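Local atomic coordinates of lipase (Penicillium expansum, PDB entry 3G7N), a protein that hydrolyses triacylglycerols and other acylglycerol lipids, including tributyrin, to release free fatty acids, and is secreted as an alkaline lipase. Residues 59-64 with 127-132; 190-195 with 230-235. All blocks are in the same frame, centred on the assembly; numbering follows the deposited sequence.

Contact 1. Residues 59-64 with 127-132; sequences AVIMRG and EAVGHS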
loop_
_atom_site.group_PDB
_atom_site.type_symbol
_atom_site.label_atom_id
_atom_site.label_comp_id
_atom_site.label_asym_id
_atom_site.label_seq_id
_atom_site.Cartn_x
_atom_site.Cartn_y
_atom_site.Cartn_z
ATOM N N ALA A 59 -8.099 9.710 -2.411
ATOM C CA ALA A 59 -7.605 8.355 -2.119
ATOM C C ALA A 59 -7.303 7.606 -3.406
ATOM O O ALA A 59 -8.066 7.649 -4.373
ATOM C CB ALA A 59 -8.652 7.594 -1.334
ATOM N N VAL A 60 -6.193 6.882 -3.364
ATOM C CA VAL A 60 -5.807 5.909 -4.392
ATOM C C VAL A 60 -5.775 4.522 -3.756
ATOM O O VAL A 60 -4.971 4.270 -2.843
ATOM C CB VAL A 60 -4.410 6.235 -4.956
ATOM C CG1 VAL A 60 -4.002 5.202 -5.996
ATOM C CG2 VAL A 60 -4.364 7.669 -5.547
ATOM N N ILE A 61 -6.668 3.645 -4.200
ATOM C CA ILE A 61 -6.845 2.339 -3.555
ATOM C C ILE A 61 -6.511 1.273 -4.590
ATOM O O ILE A 61 -7.158 1.197 -5.639
ATOM C CB ILE A 61 -8.289 2.136 -3.083
ATOM C CG1 ILE A 61 -8.762 3.287 -2.187
ATOM C CG2 ILE A 61 -8.413 0.816 -2.326
ATOM C CD1 ILE A 61 -10.268 3.273 -1.915
ATOM N N MET A 62 -5.450 0.516 -4.338
ATOM C CA MET A 62 -4.975 -0.470 -5.304
ATOM C C MET A 62 -5.379 -1.873 -4.899
ATOM O O MET A 62 -5.256 -2.262 -3.738
ATOM C CB MET A 62 -3.461 -0.406 -5.423
ATOM C CG MET A 62 -2.950 0.966 -5.938
ATOM S SD MET A 62 -3.768 1.579 -7.448
ATOM C CE MET A 62 -3.227 0.349 -8.643
ATOM N N ARG A 63 -5.808 -2.651 -5.881
ATOM C CA ARG A 63 -6.145 -4.058 -5.637
ATOM C C ARG A 63 -4.889 -4.902 -5.664
ATOM O O ARG A 63 -4.035 -4.716 -6.543
ATOM C CB ARG A 63 -7.161 -4.557 -6.658
ATOM C CG ARG A 63 -7.795 -5.889 -6.259
ATOM C CD ARG A 63 -8.571 -6.474 -7.407
ATOM N NE ARG A 63 -7.661 -6.999 -8.412
ATOM C CZ ARG A 63 -8.013 -7.304 -9.651
ATOM N NH1 ARG A 63 -9.298 -7.465 -9.952
ATOM N NH2 ARG A 63 -7.085 -7.658 -10.521
ATOM N N GLY A 64 -4.872 -5.966 -4.855
ATOM C CA GLY A 64 -3.925 -7.070 -5.044
ATOM C C GLY A 64 -4.272 -7.970 -6.237
ATOM O O GLY A 64 -5.124 -7.643 -7.074
ATOM N N GLU A 127 -4.200 10.145 0.304
ATOM C CA GLU A 127 -3.926 8.842 0.888
ATOM C C GLU A 127 -3.846 7.780 -0.189
ATOM O O GLU A 127 -4.480 7.881 -1.246
ATOM C CB GLU A 127 -4.968 8.478 1.935
ATOM C CG GLU A 127 -6.349 8.264 1.417
ATOM C CD GLU A 127 -7.331 7.877 2.521
ATOM O OE1 GLU A 127 -6.918 7.151 3.468
ATOM O OE2 GLU A 127 -8.532 8.188 2.397
ATOM N N ALA A 128 -3.043 6.756 0.082
ATOM C CA ALA A 128 -2.925 5.592 -0.810
ATOM C C ALA A 128 -2.974 4.352 0.051
ATOM O O ALA A 128 -2.466 4.349 1.173
ATOM C CB ALA A 128 -1.611 5.649 -1.553
ATOM N N VAL A 129 -3.601 3.294 -0.465
ATOM C CA VAL A 129 -3.793 2.083 0.340
ATOM C C VAL A 129 -3.959 0.885 -0.573
ATOM O O VAL A 129 -4.500 0.999 -1.684
ATOM C CB VAL A 129 -5.044 2.249 1.246
ATOM C CG1 VAL A 129 -6.273 2.570 0.442
ATOM C CG2 VAL A 129 -5.276 1.047 2.102
ATOM N N GLY A 130 -3.566 -0.276 -0.048
ATOM C CA GLY A 130 -3.837 -1.523 -0.737
ATOM C C GLY A 130 -3.218 -2.678 0.002
ATOM O O GLY A 130 -2.381 -2.501 0.870
ATOM N N HIS A 131 -3.636 -3.878 -0.385
ATOM C CA HIS A 131 -3.224 -5.117 0.288
ATOM C C HIS A 131 -2.453 -6.044 -0.676
ATOM O O HIS A 131 -2.790 -6.172 -1.845
ATOM C CB HIS A 131 -4.472 -5.823 0.819
ATOM C CG HIS A 131 -4.222 -7.226 1.303
ATOM N ND1 HIS A 131 -4.422 -8.324 0.497
ATOM C CD2 HIS A 131 -3.928 -7.701 2.533
ATOM C CE1 HIS A 131 -4.193 -9.421 1.201
ATOM N NE2 HIS A 131 -3.897 -9.073 2.434
ATOM N N SER A 132 -1.424 -6.709 -0.132
ATOM C CA SER A 132 -0.645 -7.719 -0.860
ATOM C C SER A 132 0.088 -7.045 -2.038
ATOM O O SER A 132 0.833 -6.090 -1.801
ATOM C CB SER A 132 -1.527 -8.908 -1.244
ATOM O OG SER A 132 -0.709 -9.953 -1.773
HETATM O O HOH W 1 -6.156 -4.216 -2.002
#
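In E127, CG sits between the backbone N and the carbonyl carbon (chi1 66°), which sets it alongside A59, 3.6 Å from A59 CB. V129 makes the same choice (chi1 56°), and its CG1 lies side by side with I61, 3.7 Å from I61 CG1. These four residues share one face of a parallel strand pair; V60 and A128 are on the other. V60 N donates to E127 O (2.9 Å), V129 N to V60 O, and M62 N to V129 O at a nearly straight 165°. After M62 N the direct bonds stop, and a water links the strands, donating to M62 O (2.8 Å) and accepting from H131 N (3.0 Å).

The buried carboxylate of E127 is hydrogen-bonded through OE2 to T57 OG1 of strand 57-62 and salt-bridged to R13 of helix 8-23. With an alanine here, R13 would probably lose this charge mate, T57 OG1 a bonding partner, and A59 CB the methylene beside it. S132, the nucleophile, joins strand 127-131 to helix 133-148 with a positive phi, as in the nucleophile elbow of alpha/beta hydrolases. Its OG is hydrogen-bonded to H241 NE2, consistent with H241 acting on this strand-end serine in a Ser-His-Asp triad.

Contact 2. Residues 190-195 with 230-235; sequences VPNMYS and AGNGMY. With PEG (di(hydroxyethyl)ether), chain F.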
loop_
_atom_site.group_PDB
_atom_site.type_symbol
_atom_site.label_atom_id
_atom_site.label_comp_id
_atom_site.label_asym_id
_atom_site.label_seq_id
_atom_site.Cartn_x
_atom_site.Cartn_y
_atom_site.Cartn_z
ATOM N N VAL A 190 4.384 -12.973 3.753
ATOM C CA VAL A 190 4.660 -12.173 2.557
ATOM C C VAL A 190 5.623 -10.999 2.803
ATOM O O VAL A 190 6.540 -10.792 2.007
ATOM C CB VAL A 190 3.348 -11.746 1.884
ATOM C CG1 VAL A 190 3.640 -10.738 0.752
ATOM C CG2 VAL A 190 2.658 -12.983 1.293
ATOM N N PRO A 191 5.552 -10.343 3.973
ATOM C CA PRO A 191 6.529 -9.272 4.215
ATOM C C PRO A 191 7.947 -9.763 4.390
ATOM O O PRO A 191 8.876 -8.941 4.389
ATOM C CB PRO A 191 6.026 -8.620 5.506
ATOM C CG PRO A 191 4.542 -8.856 5.466
ATOM C CD PRO A 191 4.406 -10.264 4.906
ATOM N N ASN A 192 8.131 -11.080 4.511
ATOM C CA ASN A 192 9.473 -11.672 4.697
ATOM C C ASN A 192 10.072 -12.137 3.383
ATOM O O ASN A 192 11.210 -12.616 3.347
ATOM C CB ASN A 192 9.376 -12.843 5.682
ATOM C CG ASN A 192 8.962 -12.380 7.056
ATOM O OD1 ASN A 192 9.291 -11.255 7.465
ATOM N ND2 ASN A 192 8.231 -13.211 7.781
ATOM N N MET A 193 9.327 -12.020 2.296
ATOM C CA MET A 193 9.886 -12.362 0.998
ATOM C C MET A 193 11.024 -11.425 0.655
ATOM O O MET A 193 10.976 -10.234 0.989
ATOM C CB MET A 193 8.824 -12.299 -0.078
ATOM C CG MET A 193 7.793 -13.394 0.085
ATOM S SD MET A 193 6.355 -13.261 -1.002
ATOM C CE MET A 193 7.102 -13.753 -2.555
ATOM N N TYR A 194 12.065 -11.979 0.038
ATOM C CA TYR A 194 13.157 -11.192 -0.548
ATOM C C TYR A 194 14.076 -10.624 0.535
ATOM O O TYR A 194 14.865 -9.715 0.257
ATOM C CB TYR A 194 12.653 -10.092 -1.516
ATOM C CG TYR A 194 11.582 -10.565 -2.468
ATOM C CD1 TYR A 194 11.695 -11.778 -3.146
ATOM C CD2 TYR A 194 10.402 -9.825 -2.642
ATOM C CE1 TYR A 194 10.693 -12.214 -3.987
ATOM C CE2 TYR A 194 9.429 -10.237 -3.524
ATOM C CZ TYR A 194 9.529 -11.473 -4.113
ATOM O OH TYR A 194 8.564 -11.844 -5.031
ATOM N N SER A 195 13.986 -11.150 1.752
ATOM C CA SER A 195 14.834 -10.731 2.863
ATOM C C SER A 195 16.170 -11.466 2.944
ATOM O O SER A 195 17.027 -11.106 3.737
ATOM C CB SER A 195 14.088 -10.891 4.189
ATOM O OG SER A 195 13.716 -12.239 4.392
ATOM N N ALA A 230 9.083 -9.941 10.742
ATOM C CA ALA A 230 10.389 -10.565 10.526
ATOM C C ALA A 230 10.613 -11.755 11.442
ATOM O O ALA A 230 11.400 -12.639 11.111
ATOM C CB ALA A 230 11.503 -9.544 10.719
ATOM N N GLY A 231 9.984 -11.744 12.612
ATOM C CA GLY A 231 10.203 -12.799 13.599
ATOM C C GLY A 231 9.150 -13.884 13.609
ATOM O O GLY A 231 9.164 -14.739 14.488
ATOM N N ASN A 232 8.210 -13.862 12.666
ATOM C CA ASN A 232 7.031 -14.715 12.790
ATOM C C ASN A 232 7.167 -16.136 12.259
ATOM O O ASN A 232 6.229 -16.937 12.331
ATOM C CB ASN A 232 5.750 -14.021 12.289
ATOM C CG ASN A 232 5.654 -13.934 10.768
ATOM O OD1 ASN A 232 6.409 -14.559 10.012
ATOM N ND2 ASN A 232 4.678 -13.153 10.305
ATOM N N GLY A 233 8.332 -16.441 11.708
ATOM C CA GLY A 233 8.625 -17.798 11.254
ATOM C C GLY A 233 7.940 -18.208 9.962
ATOM O O GLY A 233 7.987 -19.380 9.576
ATOM N N MET A 234 7.292 -17.257 9.288
ATOM C CA MET A 234 6.532 -17.534 8.062
ATOM C C MET A 234 7.262 -17.017 6.829
ATOM O O MET A 234 7.923 -15.987 6.882
ATOM C CB MET A 234 5.149 -16.859 8.117
ATOM C CG MET A 234 4.323 -17.199 9.348
ATOM S SD MET A 234 3.647 -18.864 9.279
ATOM C CE MET A 234 4.560 -19.608 10.614
ATOM N N TYR A 235 7.001 -17.642 5.694
ATOM C CA TYR A 235 7.569 -17.192 4.436
ATOM C C TYR A 235 6.504 -17.298 3.350
ATOM O O TYR A 235 5.916 -18.363 3.153
ATOM C CB TYR A 235 8.785 -18.051 4.064
ATOM C CG TYR A 235 9.417 -17.624 2.772
ATOM C CD1 TYR A 235 10.280 -16.541 2.735
ATOM C CD2 TYR A 235 9.037 -18.205 1.569
ATOM C CE1 TYR A 235 10.832 -16.097 1.532
ATOM C CE2 TYR A 235 9.570 -17.773 0.366
ATOM C CZ TYR A 235 10.446 -16.710 0.360
ATOM O OH TYR A 235 10.964 -16.318 -0.846
HETATM C C1 PEG F . 14.327 -14.647 -0.550
HETATM O O1 PEG F . 12.902 -14.542 -0.403
HETATM C C2 PEG F . 14.675 -15.883 -1.416
HETATM O O2 PEG F . 14.066 -15.821 -2.725
HETATM C C3 PEG F . 14.839 -16.414 -3.777
HETATM C C4 PEG F . 13.894 -16.869 -4.886
HETATM O O4 PEG F . 13.516 -15.738 -5.676
#
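Two surface loops meet here beside the catalytic site, the first carrying the charge-relay residue D188 just ahead of V190, and N192 is the side chain that joins them. Its CG lies anti to the carbonyl carbon (chi1 -64°), and the amide reaches across into the curve of 230-235. There ND2 donates to M234 O at 2.9 Å, with an N-H...O angle of 166° and the acceptor close to the amide plane. S229 O takes a second bond from ND2, while OD1 accepts from R224 and packs against A230 CA at 3.3 Å. The buried amide is therefore gripped at both ends, which fixes its rotation.

N232 shapes the opposing loop: its OD1 accepts from M234 N (2.9 Å), an Asx turn. Its own amide plane stands 77° from that of N192, and ND2 reaches D188 O and Y209 OH, tying the turn to the backbone of the charge-relay residue.

At the outer end, M193 CG lies over one face of the Y235 ring, 4.3 Å from Y235 CZ. A bound di(hydroxyethyl)ether bridges the two loops: its O1, at the ring edge and near its plane, is hydrogen-bonded to Y235 OH (2.7 Å) and accepts from Y194 N (2.7 Å). On the first loop, S195 OG donates to N192 O (2.7 Å) across the type II turn 192-195.

The contact joins the loop between strands 179-185 and 206-210 to the one between strands 218-219 and 243-244, with V190 resting on H241 and Y194 packing on F201.

From the N terminus, the chain enters contact 1 through strand 57-62, runs out through helix 97-120 and returns on strand 125-131, so that 59-64 with 127-132 closes a loop in the middle of the main sheet. Helix 133-148 and strands 154-159 and 179-185 then lead to contact 2, where 190-195 with 230-235 closes a shorter loop holding strands 206-210 and 218-219. The two closures follow in series, neither enclosing nor crossing the other. The centres of contact 1 and contact 2 lie about 21 Å apart, and the nearest atoms of contact 1 and contact 2 about 5 Å, without touching. Contact 1 carries S132; contact 2 borders D188 and H241, so the triad lies between sheet core and surface loops.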